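PDB 2ZZR: unsaturated glucuronyl hydrolase from Streptococcus agalactiae, which hydrolyses unsaturated hyaluronan, chondroitin and heparin disaccharides, releasing the unsaturated uronic acid from both (1->3) and (1->4) glycosidic linkages. Local coordinates for residues A[210-222]-A[231-244]. Residues are numbered along the deposited sequence; the frame is centred on the assembly and turned at random.
Sequences VRDDSSAFHTFYF and KGVTRQGYSDESSW. With SO4 (sulfate ion), chain B.
The ring of F217 lies flat over the backbone of G232, whose CA stands 3.5 Å from the ring centroid and almost on the ring normal, a CH-pi contact that the bare glycine makes possible. CD of R211 covers the opposite face, so the phenyl is sandwiched between an arginine methylene and the strand. T234 CG2 approaches obliquely, 3.6 Å from F217 CD2. With CG swung anti to its backbone N (chi1 -154°), the F220 ring is laid across the neighbouring strand, K231 O above its centre and CD1 3.4 Å from G232 CA.

F220 belongs to strand 219-222, which runs antiparallel to 231-233; F217 sits in the loop just before it. T219 and V233 form a hydrogen-bonded pair through V233 N to T219 O (2.8 Å), and V233 O accepts from both H218 N and T219 N, a classic beta bulge; the bond from T219 N is the straighter, at 164°. On the face carrying T219 and V233, Y221 CE1 packs against V233 CG2.

The bulge residue H218 extends alongside R235, whose CB sits over one face of the imidazole, while CZ3 of W244 approaches the edge. Farther along, the segments join through water: one molecule bridges A216 O and W244 O, another R211 NH2 and D240 O.

A sulfate, probably from the crystallisation liquor, is held by R211 NH1 (2.8 Å to O3) and D212 N (2.8 Å to O2). G232 and T234 probably contact substrate, as probably do R246 and W250 beside the W244 side chain, consistent with the hairpin lining the substrate site of the alpha-helical barrel. Strand 219-222 is the middle of a three-stranded sheet, between 170-172 and 229-233; helix 192-209 packs against F217 and F220, and helix 265-280 against V210, S215 and A216.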
ATOM      1  N   VAL A 210       1.072  15.859  -2.419  1.00 16.63           N
ATOM      2  CA  VAL A 210       0.474  16.177  -1.131  1.00 16.82           C
ATOM      3  C   VAL A 210       0.124  17.665  -1.153  1.00 17.51           C
ATOM      4  O   VAL A 210       0.962  18.499  -1.511  1.00 17.61           O
ATOM      5  CB  VAL A 210       1.426  15.865   0.051  1.00 16.66           C
ATOM      6  CG1 VAL A 210       0.748  16.152   1.392  1.00 16.59           C
ATOM      7  CG2 VAL A 210       1.885  14.406  -0.011  1.00 16.61           C
ATOM      8  N   ARG A 211      -1.114  17.980  -0.788  1.00 17.96           N
ATOM      9  CA  ARG A 211      -1.621  19.355  -0.835  1.00 19.03           C
ATOM     10  C   ARG A 211      -1.355  20.115   0.468  1.00 19.00           C
ATOM     11  O   ARG A 211      -1.083  19.509   1.504  1.00 18.68           O
ATOM     12  CB  ARG A 211      -3.123  19.354  -1.143  1.00 18.87           C
ATOM     13  CG  ARG A 211      -3.494  18.599  -2.415  1.00 20.27           C
ATOM     14  CD  ARG A 211      -4.941  18.868  -2.827  1.00 20.93           C
ATOM     15  NE  ARG A 211      -5.103  20.216  -3.369  1.00 26.00           N
ATOM     16  CZ  ARG A 211      -6.202  20.667  -3.971  1.00 28.02           C
ATOM     17  NH1 ARG A 211      -6.235  21.914  -4.435  1.00 29.46           N
ATOM     18  NH2 ARG A 211      -7.265  19.884  -4.110  1.00 29.36           N
ATOM     19  N   ASP A 212      -1.462  21.445   0.410  1.00 19.35           N
ATOM     20  CA  ASP A 212      -1.215  22.304   1.572  1.00 19.82           C
ATOM     21  C   ASP A 212      -2.097  21.998   2.782  1.00 19.33           C
ATOM     22  O   ASP A 212      -1.713  22.295   3.912  1.00 19.49           O
ATOM     23  CB  ASP A 212      -1.350  23.788   1.193  1.00 20.49           C
ATOM     24  CG  ASP A 212      -0.223  24.278   0.303  1.00 23.37           C
ATOM     25  OD1 ASP A 212       0.618  23.471  -0.150  1.00 26.57           O
ATOM     26  OD2 ASP A 212      -0.176  25.499   0.043  1.00 28.32           O
ATOM     27  N   ASP A 213      -3.275  21.414   2.548  1.00 18.76           N
ATOM     28  CA  ASP A 213      -4.196  21.064   3.628  1.00 18.77           C
ATOM     29  C   ASP A 213      -3.991  19.635   4.131  1.00 18.35           C
ATOM     30  O   ASP A 213      -4.786  19.132   4.922  1.00 18.37           O
ATOM     31  CB  ASP A 213      -5.656  21.278   3.194  1.00 19.17           C
ATOM     32  CG  ASP A 213      -6.082  20.366   2.042  1.00 20.32           C
ATOM     33  OD1 ASP A 213      -7.279  20.414   1.681  1.00 22.31           O
ATOM     34  OD2 ASP A 213      -5.245  19.617   1.484  1.00 20.02           O
ATOM     35  N   SER A 214      -2.910  19.009   3.666  1.00 18.17           N
ATOM     36  CA  SER A 214      -2.550  17.619   3.989  1.00 18.06           C
ATOM     37  C   SER A 214      -3.371  16.550   3.256  1.00 18.37           C
ATOM     38  O   SER A 214      -3.154  15.355   3.455  1.00 17.95           O
ATOM     39  CB  SER A 214      -2.533  17.365   5.505  1.00 18.09           C
ATOM     40  OG  SER A 214      -1.349  17.902   6.083  1.00 18.52           O
ATOM     41  N   SER A 215      -4.308  16.971   2.404  1.00 18.25           N
ATOM     42  CA  SER A 215      -4.999  16.018   1.539  1.00 18.41           C
ATOM     43  C   SER A 215      -4.085  15.617   0.376  1.00 18.70           C
ATOM     44  O   SER A 215      -3.007  16.188   0.190  1.00 19.18           O
ATOM     45  CB  SER A 215      -6.326  16.595   1.031  1.00 18.22           C
ATOM     46  OG  SER A 215      -6.096  17.601   0.065  1.00 17.71           O
ATOM     47  N   ALA A 216      -4.512  14.633  -0.409  1.00 19.05           N
ATOM     48  CA  ALA A 216      -3.677  14.106  -1.479  1.00 19.47           C
ATOM     49  C   ALA A 216      -4.345  14.230  -2.836  1.00 19.62           C
ATOM     50  O   ALA A 216      -5.530  13.919  -2.976  1.00 19.93           O
ATOM     51  CB  ALA A 216      -3.337  12.642  -1.201  1.00 19.25           C
ATOM     52  N   PHE A 217      -3.577  14.692  -3.822  1.00 20.01           N
ATOM     53  CA  PHE A 217      -3.903  14.474  -5.230  1.00 20.09           C
ATOM     54  C   PHE A 217      -3.624  13.008  -5.556  1.00 20.01           C
ATOM     55  O   PHE A 217      -2.849  12.343  -4.867  1.00 20.05           O
ATOM     56  CB  PHE A 217      -3.024  15.328  -6.144  1.00 20.43           C
ATOM     57  CG  PHE A 217      -3.387  16.784  -6.182  1.00 21.39           C
ATOM     58  CD1 PHE A 217      -2.455  17.747  -5.813  1.00 21.82           C
ATOM     59  CD2 PHE A 217      -4.648  17.200  -6.616  1.00 22.61           C
ATOM     60  CE1 PHE A 217      -2.772  19.107  -5.864  1.00 22.90           C
ATOM     61  CE2 PHE A 217      -4.975  18.552  -6.660  1.00 22.31           C
ATOM     62  CZ  PHE A 217      -4.032  19.505  -6.291  1.00 22.45           C
ATOM     63  N   HIS A 218      -4.250  12.510  -6.615  1.00 19.71           N
ATOM     64  CA  HIS A 218      -3.915  11.199  -7.159  1.00 19.62           C
ATOM     65  C   HIS A 218      -2.703  11.340  -8.071  1.00 19.05           C
ATOM     66  O   HIS A 218      -1.739  10.576  -7.972  1.00 18.73           O
ATOM     67  CB  HIS A 218      -5.121  10.635  -7.932  1.00 20.00           C
ATOM     68  CG  HIS A 218      -4.805   9.439  -8.778  1.00 21.02           C
ATOM     69  ND1 HIS A 218      -5.069   8.148  -8.375  1.00 22.66           N
ATOM     70  CD2 HIS A 218      -4.270   9.341 -10.017  1.00 21.86           C
ATOM     71  CE1 HIS A 218      -4.695   7.307  -9.322  1.00 22.34           C
ATOM     72  NE2 HIS A 218      -4.211   8.006 -10.332  1.00 23.16           N
ATOM     73  N   THR A 219      -2.770  12.343  -8.944  1.00 18.37           N
ATOM     74  CA  THR A 219      -1.807  12.555 -10.014  1.00 18.08           C
ATOM     75  C   THR A 219      -1.230  13.965  -9.924  1.00 17.78           C
ATOM     76  O   THR A 219      -1.930  14.904  -9.525  1.00 17.95           O
ATOM     77  CB  THR A 219      -2.508  12.374 -11.395  1.00 18.23           C
ATOM     78  OG1 THR A 219      -2.903  11.008 -11.561  1.00 18.49           O
ATOM     79  CG2 THR A 219      -1.599  12.753 -12.549  1.00 17.97           C
ATOM     80  N   PHE A 220       0.041  14.119 -10.288  1.00 17.48           N
ATOM     81  CA  PHE A 220       0.620  15.454 -10.420  1.00 17.31           C
ATOM     82  C   PHE A 220       1.456  15.569 -11.680  1.00 17.54           C
ATOM     83  O   PHE A 220       2.367  14.775 -11.902  1.00 16.82           O
ATOM     84  CB  PHE A 220       1.438  15.869  -9.186  1.00 17.45           C
ATOM     85  CG  PHE A 220       1.509  17.357  -9.004  1.00 16.87           C
ATOM     86  CD1 PHE A 220       0.625  18.003  -8.149  1.00 17.31           C
ATOM     87  CD2 PHE A 220       2.424  18.115  -9.725  1.00 17.74           C
ATOM     88  CE1 PHE A 220       0.666  19.391  -7.997  1.00 18.17           C
ATOM     89  CE2 PHE A 220       2.473  19.500  -9.583  1.00 17.24           C
ATOM     90  CZ  PHE A 220       1.594  20.136  -8.724  1.00 17.27           C
ATOM     91  N   TYR A 221       1.132  16.574 -12.494  1.00 18.04           N
ATOM     92  CA  TYR A 221       1.800  16.803 -13.771  1.00 18.65           C
ATOM     93  C   TYR A 221       2.987  17.746 -13.661  1.00 18.77           C
ATOM     94  O   TYR A 221       2.971  18.690 -12.877  1.00 19.35           O
ATOM     95  CB  TYR A 221       0.813  17.402 -14.780  1.00 18.79           C
ATOM     96  CG  TYR A 221      -0.179  16.410 -15.324  1.00 19.08           C
ATOM     97  CD1 TYR A 221      -1.389  16.176 -14.671  1.00 18.07           C
ATOM     98  CD2 TYR A 221       0.095  15.702 -16.494  1.00 18.82           C
ATOM     99  CE1 TYR A 221      -2.310  15.256 -15.179  1.00 19.93           C
ATOM    100  CE2 TYR A 221      -0.820  14.782 -17.009  1.00 19.66           C
ATOM    101  CZ  TYR A 221      -2.009  14.565 -16.347  1.00 19.32           C
ATOM    102  OH  TYR A 221      -2.911  13.657 -16.850  1.00 20.49           O
ATOM    103  N   PHE A 222       3.994  17.488 -14.484  1.00 19.53           N
ATOM    104  CA  PHE A 222       5.174  18.337 -14.589  1.00 20.45           C
ATOM    105  C   PHE A 222       5.359  18.794 -16.031  1.00 21.45           C
ATOM    106  O   PHE A 222       4.791  18.206 -16.955  1.00 21.37           O
ATOM    107  CB  PHE A 222       6.415  17.582 -14.105  1.00 20.55           C
ATOM    108  CG  PHE A 222       6.404  17.297 -12.631  1.00 19.91           C
ATOM    109  CD1 PHE A 222       5.671  16.225 -12.117  1.00 20.15           C
ATOM    110  CD2 PHE A 222       7.111  18.107 -11.751  1.00 20.22           C
ATOM    111  CE1 PHE A 222       5.649  15.967 -10.748  1.00 19.80           C
ATOM    112  CE2 PHE A 222       7.094  17.857 -10.376  1.00 20.45           C
ATOM    113  CZ  PHE A 222       6.358  16.782  -9.875  1.00 20.36           C
ATOM    114  N   LYS A 231       0.308  20.980 -12.291  1.00 27.12           N
ATOM    115  CA  LYS A 231      -0.981  20.862 -11.613  0.50 27.13           C
ATOM    116  C   LYS A 231      -1.270  19.453 -11.120  1.00 27.12           C
ATOM    117  O   LYS A 231      -0.792  18.468 -11.673  1.00 26.78           O
ATOM    118  CB  LYS A 231      -2.131  21.354 -12.504  0.50 27.27           C
ATOM    119  CG  LYS A 231      -2.220  20.692 -13.878  0.50 27.11           C
ATOM    120  CD  LYS A 231      -3.184  21.446 -14.798  0.50 27.40           C
ATOM    121  CE  LYS A 231      -2.655  22.834 -15.189  0.50 28.12           C
ATOM    122  NZ  LYS A 231      -1.446  22.791 -16.071  0.50 27.74           N
ATOM    123  N   GLY A 232      -2.041  19.383 -10.038  1.00 27.38           N
ATOM    124  CA  GLY A 232      -2.493  18.113  -9.485  1.00 27.98           C
ATOM    125  C   GLY A 232      -3.896  17.787  -9.961  1.00 28.56           C
ATOM    126  O   GLY A 232      -4.691  18.690 -10.235  1.00 28.31           O
ATOM    127  N   VAL A 233      -4.194  16.496 -10.064  1.00 29.09           N
ATOM    128  CA  VAL A 233      -5.518  16.023 -10.473  1.00 30.16           C
ATOM    129  C   VAL A 233      -6.036  14.991  -9.468  1.00 30.88           C
ATOM    130  O   VAL A 233      -5.330  14.029  -9.139  1.00 30.63           O
ATOM    131  CB  VAL A 233      -5.502  15.419 -11.911  1.00 30.12           C
ATOM    132  CG1 VAL A 233      -6.907  15.020 -12.347  1.00 30.67           C
ATOM    133  CG2 VAL A 233      -4.910  16.408 -12.912  1.00 30.39           C
ATOM    134  N   THR A 234      -7.266  15.202  -8.991  1.00 31.71           N
ATOM    135  CA  THR A 234      -7.911  14.343  -7.988  1.00 32.72           C
ATOM    136  C   THR A 234      -8.702  13.182  -8.612  1.00 33.00           C
ATOM    137  O   THR A 234      -9.941  13.122  -8.524  1.00 33.46           O
ATOM    138  CB  THR A 234      -8.837  15.153  -7.044  1.00 32.83           C
ATOM    139  OG1 THR A 234      -9.848  15.815  -7.814  1.00 33.81           O
ATOM    140  CG2 THR A 234      -8.044  16.188  -6.252  1.00 33.13           C
ATOM    141  N   ARG A 235      -7.971  12.252  -9.216  0.50 33.00           N
ATOM    142  CA  ARG A 235      -8.552  11.101  -9.909  0.50 32.88           C
ATOM    143  C   ARG A 235      -9.038  10.012  -8.935  0.50 32.70           C
ATOM    144  O   ARG A 235      -8.449   9.807  -7.873  0.50 32.78           O
ATOM    145  CB  ARG A 235      -7.521  10.543 -10.899  0.50 32.92           C
ATOM    146  CG  ARG A 235      -7.938   9.304 -11.675  0.50 33.14           C
ATOM    147  CD  ARG A 235      -6.892   8.950 -12.720  0.50 33.05           C
ATOM    148  NE  ARG A 235      -6.879   7.520 -13.021  0.50 33.36           N
ATOM    149  CZ  ARG A 235      -7.640   6.930 -13.939  0.50 33.60           C
ATOM    150  NH1 ARG A 235      -8.495   7.637 -14.666  0.50 33.82           N
ATOM    151  NH2 ARG A 235      -7.545   5.621 -14.126  0.50 33.85           N
ATOM    152  N   GLN A 236     -10.123   9.333  -9.307  1.00 32.32           N
ATOM    153  CA  GLN A 236     -10.662   8.205  -8.546  0.50 31.95           C
ATOM    154  C   GLN A 236     -11.569   8.602  -7.379  1.00 31.83           C
ATOM    155  O   GLN A 236     -12.271   7.755  -6.823  1.00 31.68           O
ATOM    156  CB  GLN A 236      -9.548   7.248  -8.092  0.50 31.87           C
ATOM    157  CG  GLN A 236      -8.978   6.408  -9.236  0.50 31.79           C
ATOM    158  CD  GLN A 236      -8.194   5.195  -8.773  0.50 31.63           C
ATOM    159  OE1 GLN A 236      -8.715   4.324  -8.072  0.50 31.13           O
ATOM    160  NE2 GLN A 236      -6.938   5.118  -9.191  0.50 31.39           N
ATOM    161  N   GLY A 237     -11.577   9.886  -7.030  1.00 31.68           N
ATOM    162  CA  GLY A 237     -12.458  10.388  -5.977  1.00 31.72           C
ATOM    163  C   GLY A 237     -13.832  10.736  -6.523  1.00 31.94           C
ATOM    164  O   GLY A 237     -14.026  10.775  -7.737  1.00 31.99           O
ATOM    165  N   TYR A 238     -14.779  10.997  -5.624  1.00 32.02           N
ATOM    166  CA  TYR A 238     -16.163  11.308  -6.000  1.00 32.23           C
ATOM    167  C   TYR A 238     -16.271  12.547  -6.891  1.00 32.48           C
ATOM    168  O   TYR A 238     -16.928  12.513  -7.938  1.00 32.57           O
ATOM    169  CB  TYR A 238     -17.025  11.475  -4.745  1.00 32.32           C
ATOM    170  CG  TYR A 238     -18.493  11.726  -5.024  1.00 32.69           C
ATOM    171  CD1 TYR A 238     -19.323  10.700  -5.471  1.00 32.94           C
ATOM    172  CD2 TYR A 238     -19.052  12.994  -4.832  1.00 33.17           C
ATOM    173  CE1 TYR A 238     -20.677  10.924  -5.723  1.00 33.11           C
ATOM    174  CE2 TYR A 238     -20.406  13.230  -5.082  1.00 33.28           C
ATOM    175  CZ  TYR A 238     -21.209  12.187  -5.527  1.00 33.26           C
ATOM    176  OH  TYR A 238     -22.547  12.402  -5.776  1.00 33.53           O
ATOM    177  N   SER A 239     -15.624  13.629  -6.471  1.00 32.41           N
ATOM    178  CA  SER A 239     -15.683  14.902  -7.186  1.00 32.70           C
ATOM    179  C   SER A 239     -14.349  15.637  -7.079  1.00 32.71           C
ATOM    180  O   SER A 239     -13.435  15.174  -6.396  1.00 32.43           O
ATOM    181  CB  SER A 239     -16.818  15.771  -6.633  1.00 32.60           C
ATOM    182  OG  SER A 239     -16.551  16.196  -5.306  1.00 33.47           O
ATOM    183  N   ASP A 240     -14.248  16.784  -7.751  1.00 32.72           N
ATOM    184  CA  ASP A 240     -13.038  17.609  -7.713  1.00 32.93           C
ATOM    185  C   ASP A 240     -12.754  18.148  -6.318  1.00 32.45           C
ATOM    186  O   ASP A 240     -11.610  18.482  -5.999  1.00 33.05           O
ATOM    187  CB  ASP A 240     -13.158  18.790  -8.685  1.00 33.24           C
ATOM    188  CG  ASP A 240     -13.331  18.355 -10.126  1.00 34.37           C
ATOM    189  OD1 ASP A 240     -13.848  19.171 -10.922  1.00 35.51           O
ATOM    190  OD2 ASP A 240     -12.958  17.211 -10.471  1.00 35.45           O
ATOM    191  N   GLU A 241     -13.801  18.237  -5.500  1.00 31.70           N
ATOM    192  CA  GLU A 241     -13.705  18.813  -4.161  1.00 30.90           C
ATOM    193  C   GLU A 241     -13.595  17.741  -3.077  1.00 29.36           C
ATOM    194  O   GLU A 241     -13.492  18.063  -1.891  1.00 29.36           O
ATOM    195  CB  GLU A 241     -14.912  19.721  -3.883  1.00 31.55           C
ATOM    196  CG  GLU A 241     -14.943  21.022  -4.699  1.00 33.86           C
ATOM    197  CD  GLU A 241     -15.218  20.792  -6.178  1.00 36.99           C
ATOM    198  OE1 GLU A 241     -16.113  19.982  -6.507  1.00 39.06           O
ATOM    199  OE2 GLU A 241     -14.541  21.424  -7.017  1.00 38.52           O
ATOM    200  N   SER A 242     -13.609  16.473  -3.491  1.00 27.43           N
ATOM    201  CA  SER A 242     -13.632  15.355  -2.553  1.00 25.49           C
ATOM    202  C   SER A 242     -12.227  14.858  -2.177  1.00 24.00           C
ATOM    203  O   SER A 242     -11.218  15.466  -2.564  1.00 24.06           O
ATOM    204  CB  SER A 242     -14.503  14.212  -3.092  1.00 25.16           C
ATOM    205  OG  SER A 242     -13.897  13.583  -4.206  1.00 25.41           O
ATOM    206  N   SER A 243     -12.182  13.750  -1.434  1.00 22.59           N
ATOM    207  CA  SER A 243     -10.929  13.223  -0.899  0.50 21.50           C
ATOM    208  C   SER A 243     -10.876  11.696  -0.975  1.00 20.73           C
ATOM    209  O   SER A 243     -11.306  11.002  -0.055  1.00 20.48           O
ATOM    210  CB  SER A 243     -10.740  13.694   0.546  0.50 21.61           C
ATOM    211  OG  SER A 243      -9.410  13.487   0.973  0.50 21.32           O
ATOM    212  N   TRP A 244     -10.349  11.184  -2.083  1.00 19.64           N
ATOM    213  CA  TRP A 244     -10.241   9.742  -2.323  1.00 18.32           C
ATOM    214  C   TRP A 244      -9.454   9.069  -1.197  1.00 17.62           C
ATOM    215  O   TRP A 244      -8.321   9.450  -0.922  1.00 17.40           O
ATOM    216  CB  TRP A 244      -9.578   9.513  -3.679  1.00 18.31           C
ATOM    217  CG  TRP A 244      -9.298   8.083  -4.042  1.00 18.34           C
ATOM    218  CD1 TRP A 244     -10.178   7.033  -4.019  1.00 19.17           C
ATOM    219  CD2 TRP A 244      -8.060   7.561  -4.529  1.00 18.90           C
ATOM    220  NE1 TRP A 244      -9.553   5.887  -4.451  1.00 18.74           N
ATOM    221  CE2 TRP A 244      -8.252   6.182  -4.766  1.00 18.96           C
ATOM    222  CE3 TRP A 244      -6.802   8.124  -4.788  1.00 18.59           C
ATOM    223  CZ2 TRP A 244      -7.228   5.353  -5.244  1.00 18.57           C
ATOM    224  CZ3 TRP A 244      -5.785   7.300  -5.261  1.00 19.09           C
ATOM    225  CH2 TRP A 244      -6.006   5.928  -5.483  1.00 18.59           C
TER
HETATM  226  S   SO4 B 401      -2.471  22.952  -3.295  1.00 60.81           S
HETATM  227  O1  SO4 B 401      -1.716  24.068  -3.856  1.00 60.96           O
HETATM  228  O2  SO4 B 401      -2.173  22.840  -1.873  1.00 60.73           O
HETATM  229  O3  SO4 B 401      -3.904  23.173  -3.486  1.00 60.57           O
HETATM  230  O4  SO4 B 401      -2.075  21.718  -3.966  1.00 61.14           O
HETATM  231  O   HOH W   1      -9.717  20.503  -5.568  1.00 42.09           O
HETATM  232  O   HOH W   2      -8.493  17.004  -1.509  1.00 42.35           O
HETATM  233  O   HOH W   3      -6.885  11.288  -1.935  1.00 22.93           O
HETATM  234  O   HOH W   4      -7.057  13.215   0.174  1.00 29.24           O
HETATM  235  O   HOH W   5      -7.931  14.962  -3.057  1.00 51.89           O